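Local coordinates for protein trehalose monomycolate transport factor A (Mycolicibacterium smegmatis MC2 155, PDB 6T84) that is required for MmpL3-dependent transport of trehalose monomycolate to the mycobacterial cell wall, and for growth and cell elongation, at residues 72-86 and 142-155. Numbering follows the deposited sequence. Where two conformers were deposited one is given.
Sequences TVIALHRKVGTNVVV and MWNEQNWTLVAMPV. With SO4 (sulfate ion), chain C.
H77 and W148 face each other as a non-hydrogen-bonded pair where strands 72-77 and 148-153 run antiparallel in the central sheet of this domain, inferred to be cytoplasmic. The histidine turns its edge to the six-membered ring of W148 in a T-shaped stack, planes 78° apart, while its CB makes a CH-pi contact over the same ring. At its own edge the indole donates NE1 to a sulfate oxygen, O4, and N147 ND2 gives a nearly straight bond of 2.8 Å to O1 of that ion, probably from the crystallisation liquor.

Beyond the strand, R78, in the conformer given, runs across the 145-148 turn. Its CB lies against N147 O, CG rests 3.6 Å from T149 OG1, and CD sits 3.5 Å from W148 N. The chain then bends (chi3 62°), bringing NE to V80 O of its own loop, a donor to that carbonyl. NH1 makes a weak bond to T149 OG1, which also pairs with N173; NH2 reaches L176 O, and T82 CG2 lies over the rim of one guanidinium face.

N144 carries a polar link to the departing loop, which leads into strand 86-90, next to 141-144. Its CG stands between its backbone N and carbonyl carbon (chi1 74°). ND2 donates to V84 O at 2.9 Å, in that carbonyl's plane. OD1 accepts from V86 N at 2.8 Å, and N144 N donates to V86 O. ND2 also donates to E145 O.

The three hydrogen bonds of the buried side-chain amide hold N144 in its rotation and satisfy backbone groups of the passing chain.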
# COMPACT_ATOMS: atom_id res chain seq x y z
N THR A 72 -1.94 1.02 9.46
CA THR A 72 -0.52 1.25 9.23
C THR A 72 -0.31 1.09 7.72
O THR A 72 -0.79 0.13 7.13
CB THR A 72 0.32 0.20 9.99
OG1 THR A 72 0.16 0.41 11.42
CG2 THR A 72 1.83 0.25 9.63
N VAL A 73 0.31 2.07 7.10
CA VAL A 73 0.50 2.11 5.65
C VAL A 73 1.98 2.02 5.33
O VAL A 73 2.81 2.67 5.98
CB VAL A 73 -0.09 3.42 5.07
CG1 VAL A 73 0.12 3.47 3.57
CG2 VAL A 73 -1.59 3.47 5.40
N ILE A 74 2.30 1.28 4.27
CA ILE A 74 3.64 1.25 3.69
C ILE A 74 3.51 1.74 2.26
O ILE A 74 2.70 1.19 1.50
CB ILE A 74 4.21 -0.18 3.72
CG1 ILE A 74 4.30 -0.69 5.16
CG2 ILE A 74 5.57 -0.25 3.00
CD1 ILE A 74 4.68 -2.24 5.22
N ALA A 75 4.24 2.82 1.92
CA ALA A 75 4.21 3.40 0.57
C ALA A 75 5.58 3.26 -0.06
O ALA A 75 6.57 3.72 0.51
CB ALA A 75 3.86 4.89 0.61
N LEU A 76 5.64 2.64 -1.25
CA LEU A 76 6.90 2.40 -1.96
C LEU A 76 6.94 3.18 -3.27
O LEU A 76 5.99 3.13 -4.05
CB LEU A 76 7.06 0.92 -2.25
CG LEU A 76 8.29 0.48 -3.08
CD1 LEU A 76 9.58 0.77 -2.33
CD2 LEU A 76 8.21 -1.07 -3.45
N HIS A 77 8.02 3.92 -3.49
CA HIS A 77 8.09 4.72 -4.71
C HIS A 77 8.27 3.87 -5.97
O HIS A 77 9.06 2.92 -5.98
CB HIS A 77 9.25 5.71 -4.61
CG HIS A 77 9.27 6.69 -5.73
ND1 HIS A 77 10.18 6.64 -6.77
CD2 HIS A 77 8.52 7.80 -5.94
CE1 HIS A 77 9.96 7.65 -7.59
NE2 HIS A 77 8.96 8.37 -7.11
N ARG A 78 7.53 4.21 -7.03
CA ARG A 78 7.61 3.50 -8.31
C ARG A 78 8.63 4.17 -9.22
O ARG A 78 8.72 5.41 -9.32
CB ARG A 78 6.29 3.58 -9.06
CG ARG A 78 5.09 2.92 -8.42
CD ARG A 78 3.83 3.27 -9.23
NE ARG A 78 3.92 2.76 -10.60
CZ ARG A 78 3.56 1.52 -10.91
NH1 ARG A 78 3.08 0.73 -9.96
NH2 ARG A 78 3.69 1.08 -12.16
N LYS A 79 9.34 3.33 -9.98
CA LYS A 79 10.36 3.87 -10.87
C LYS A 79 9.75 4.62 -12.05
O LYS A 79 10.26 5.66 -12.46
CB LYS A 79 11.29 2.74 -11.34
CG LYS A 79 12.47 3.22 -12.15
CD LYS A 79 13.37 2.06 -12.56
CE LYS A 79 14.59 2.56 -13.30
NZ LYS A 79 15.28 3.62 -12.51
N VAL A 80 8.66 4.10 -12.61
CA VAL A 80 7.98 4.69 -13.76
C VAL A 80 6.51 4.92 -13.39
O VAL A 80 5.82 3.98 -12.98
CB VAL A 80 8.09 3.78 -14.99
CG1 VAL A 80 7.51 4.48 -16.22
CG2 VAL A 80 9.55 3.34 -15.21
N GLY A 81 6.03 6.15 -13.57
CA GLY A 81 4.64 6.46 -13.22
C GLY A 81 3.62 5.84 -14.16
O GLY A 81 3.90 5.44 -15.30
N THR A 82 2.38 5.75 -13.66
CA THR A 82 1.26 5.31 -14.48
C THR A 82 0.02 6.11 -14.12
O THR A 82 -0.12 6.55 -12.98
CB THR A 82 0.96 3.82 -14.26
OG1 THR A 82 -0.11 3.43 -15.12
CG2 THR A 82 0.50 3.45 -12.80
N ASN A 83 -0.89 6.28 -15.08
CA ASN A 83 -2.19 6.86 -14.75
C ASN A 83 -3.24 5.81 -14.41
O ASN A 83 -4.36 6.18 -14.06
CB ASN A 83 -2.76 7.69 -15.90
CG ASN A 83 -2.11 9.05 -16.02
OD1 ASN A 83 -1.60 9.62 -15.04
ND2 ASN A 83 -2.15 9.59 -17.22
N VAL A 84 -2.93 4.54 -14.51
CA VAL A 84 -3.89 3.50 -14.11
C VAL A 84 -3.79 3.26 -12.61
O VAL A 84 -2.68 3.26 -12.05
CB VAL A 84 -3.61 2.20 -14.89
CG1 VAL A 84 -4.55 1.02 -14.50
CG2 VAL A 84 -3.72 2.44 -16.40
N VAL A 85 -4.93 3.04 -11.95
CA VAL A 85 -4.98 2.64 -10.53
C VAL A 85 -5.51 1.22 -10.46
O VAL A 85 -6.56 0.94 -11.04
CB VAL A 85 -5.87 3.58 -9.70
CG1 VAL A 85 -6.09 3.04 -8.26
CG2 VAL A 85 -5.24 4.94 -9.65
N VAL A 86 -4.79 0.36 -9.79
CA VAL A 86 -5.30 -0.96 -9.39
C VAL A 86 -5.41 -0.98 -7.88
O VAL A 86 -4.48 -0.53 -7.18
CB VAL A 86 -4.35 -2.07 -9.90
CG1 VAL A 86 -4.85 -3.50 -9.43
CG2 VAL A 86 -4.24 -2.04 -11.44
N MET A 142 -4.34 -3.03 -0.94
CA MET A 142 -3.12 -2.71 -1.67
C MET A 142 -3.53 -1.95 -2.92
O MET A 142 -4.49 -2.34 -3.60
CB MET A 142 -2.38 -3.99 -2.13
CG MET A 142 -2.11 -4.94 -0.98
SD MET A 142 -1.11 -6.32 -1.54
CE MET A 142 -2.26 -7.63 -1.24
N TRP A 143 -2.79 -0.88 -3.26
CA TRP A 143 -3.20 -0.10 -4.41
C TRP A 143 -2.02 0.70 -4.89
O TRP A 143 -1.03 0.85 -4.17
CB TRP A 143 -4.39 0.83 -4.13
CG TRP A 143 -4.06 2.08 -3.30
CD1 TRP A 143 -3.95 3.35 -3.80
CD2 TRP A 143 -3.84 2.18 -1.87
NE1 TRP A 143 -3.68 4.24 -2.77
CE2 TRP A 143 -3.59 3.56 -1.59
CE3 TRP A 143 -3.85 1.26 -0.80
CZ2 TRP A 143 -3.36 4.03 -0.29
CZ3 TRP A 143 -3.58 1.72 0.47
CH2 TRP A 143 -3.37 3.09 0.72
N ASN A 144 -2.11 1.20 -6.11
CA ASN A 144 -1.12 2.16 -6.56
C ASN A 144 -1.75 3.48 -6.93
O ASN A 144 -2.95 3.60 -7.21
CB ASN A 144 -0.32 1.66 -7.73
CG ASN A 144 -1.15 1.68 -9.01
OD1 ASN A 144 -2.08 0.84 -9.20
ND2 ASN A 144 -0.84 2.64 -9.90
N GLU A 145 -0.89 4.51 -6.88
CA GLU A 145 -1.19 5.82 -7.43
C GLU A 145 -0.11 6.09 -8.47
O GLU A 145 0.61 5.18 -8.89
CB GLU A 145 -1.30 6.88 -6.32
CG GLU A 145 -2.42 6.46 -5.35
CD GLU A 145 -2.79 7.42 -4.28
OE1 GLU A 145 -2.59 8.63 -4.46
OE2 GLU A 145 -3.35 6.98 -3.25
N GLN A 146 0.03 7.35 -8.92
CA GLN A 146 0.88 7.55 -10.08
C GLN A 146 2.31 7.08 -9.85
O GLN A 146 2.89 6.39 -10.69
CB GLN A 146 0.86 9.02 -10.49
CG GLN A 146 1.67 9.23 -11.78
CD GLN A 146 1.52 10.62 -12.34
OE1 GLN A 146 0.45 11.20 -12.30
NE2 GLN A 146 2.62 11.15 -12.88
N ASN A 147 2.92 7.47 -8.72
CA ASN A 147 4.31 7.20 -8.45
C ASN A 147 4.56 6.36 -7.21
O ASN A 147 5.71 6.31 -6.73
CB ASN A 147 5.00 8.56 -8.31
CG ASN A 147 4.99 9.33 -9.59
OD1 ASN A 147 5.54 8.85 -10.56
ND2 ASN A 147 4.37 10.52 -9.60
N TRP A 148 3.52 5.69 -6.70
CA TRP A 148 3.64 4.97 -5.44
C TRP A 148 2.78 3.71 -5.47
O TRP A 148 1.73 3.70 -6.11
CB TRP A 148 3.10 5.84 -4.31
CG TRP A 148 3.93 7.05 -4.10
CD1 TRP A 148 3.78 8.25 -4.73
CD2 TRP A 148 5.10 7.15 -3.30
NE1 TRP A 148 4.76 9.10 -4.35
CE2 TRP A 148 5.60 8.47 -3.46
CE3 TRP A 148 5.79 6.26 -2.47
CZ2 TRP A 148 6.76 8.93 -2.82
CZ3 TRP A 148 6.91 6.70 -1.79
CH2 TRP A 148 7.39 8.04 -1.97
N THR A 149 3.23 2.67 -4.79
CA THR A 149 2.42 1.47 -4.56
C THR A 149 2.37 1.35 -3.04
O THR A 149 3.40 1.51 -2.36
CB THR A 149 3.13 0.23 -5.15
OG1 THR A 149 3.29 0.40 -6.58
CG2 THR A 149 2.36 -1.09 -4.89
N LEU A 150 1.16 1.06 -2.51
CA LEU A 150 0.89 1.12 -1.07
C LEU A 150 0.18 -0.13 -0.57
O LEU A 150 -0.61 -0.77 -1.30
CB LEU A 150 -0.00 2.33 -0.75
CG LEU A 150 0.60 3.70 -1.19
CD1 LEU A 150 0.01 4.09 -2.56
CD2 LEU A 150 0.30 4.76 -0.17
N VAL A 151 0.44 -0.45 0.69
CA VAL A 151 -0.26 -1.50 1.41
C VAL A 151 -0.76 -0.93 2.74
O VAL A 151 0.01 -0.29 3.47
CB VAL A 151 0.66 -2.71 1.65
CG1 VAL A 151 -0.02 -3.73 2.65
CG2 VAL A 151 1.15 -3.36 0.31
N ALA A 152 -2.03 -1.18 3.06
CA ALA A 152 -2.60 -0.80 4.34
C ALA A 152 -2.87 -2.06 5.15
O ALA A 152 -3.42 -3.05 4.62
CB ALA A 152 -3.88 0.01 4.17
N MET A 153 -2.46 -2.06 6.41
CA MET A 153 -2.71 -3.16 7.34
C MET A 153 -3.25 -2.62 8.65
O MET A 153 -3.17 -1.42 8.93
CB MET A 153 -1.40 -3.94 7.58
CG MET A 153 -0.29 -3.21 8.32
SD MET A 153 1.28 -4.12 8.45
CE MET A 153 1.92 -3.79 6.84
N PRO A 154 -3.76 -3.49 9.52
CA PRO A 154 -4.23 -3.01 10.84
C PRO A 154 -3.09 -2.35 11.64
O PRO A 154 -1.93 -2.75 11.56
CB PRO A 154 -4.76 -4.27 11.52
CG PRO A 154 -5.14 -5.14 10.34
CD PRO A 154 -4.08 -4.92 9.30
N VAL A 155 -3.46 -1.35 12.46
CA VAL A 155 -2.46 -0.66 13.28
C VAL A 155 -1.94 -1.57 14.37
O VAL A 155 -0.87 -1.32 14.92
CB VAL A 155 -3.01 0.64 13.89
CG1 VAL A 155 -1.95 1.34 14.73
CG2 VAL A 155 -3.39 1.58 12.83
S SO4 C . 4.29 12.38 -6.33
O1 SO4 C . 3.44 11.61 -7.25
O2 SO4 C . 4.89 13.50 -7.07
O3 SO4 C . 3.48 12.92 -5.23
O4 SO4 C . 5.39 11.66 -5.81
O HOH W 1 1.36 -1.37 13.12
O HOH W 2 7.97 7.67 -10.73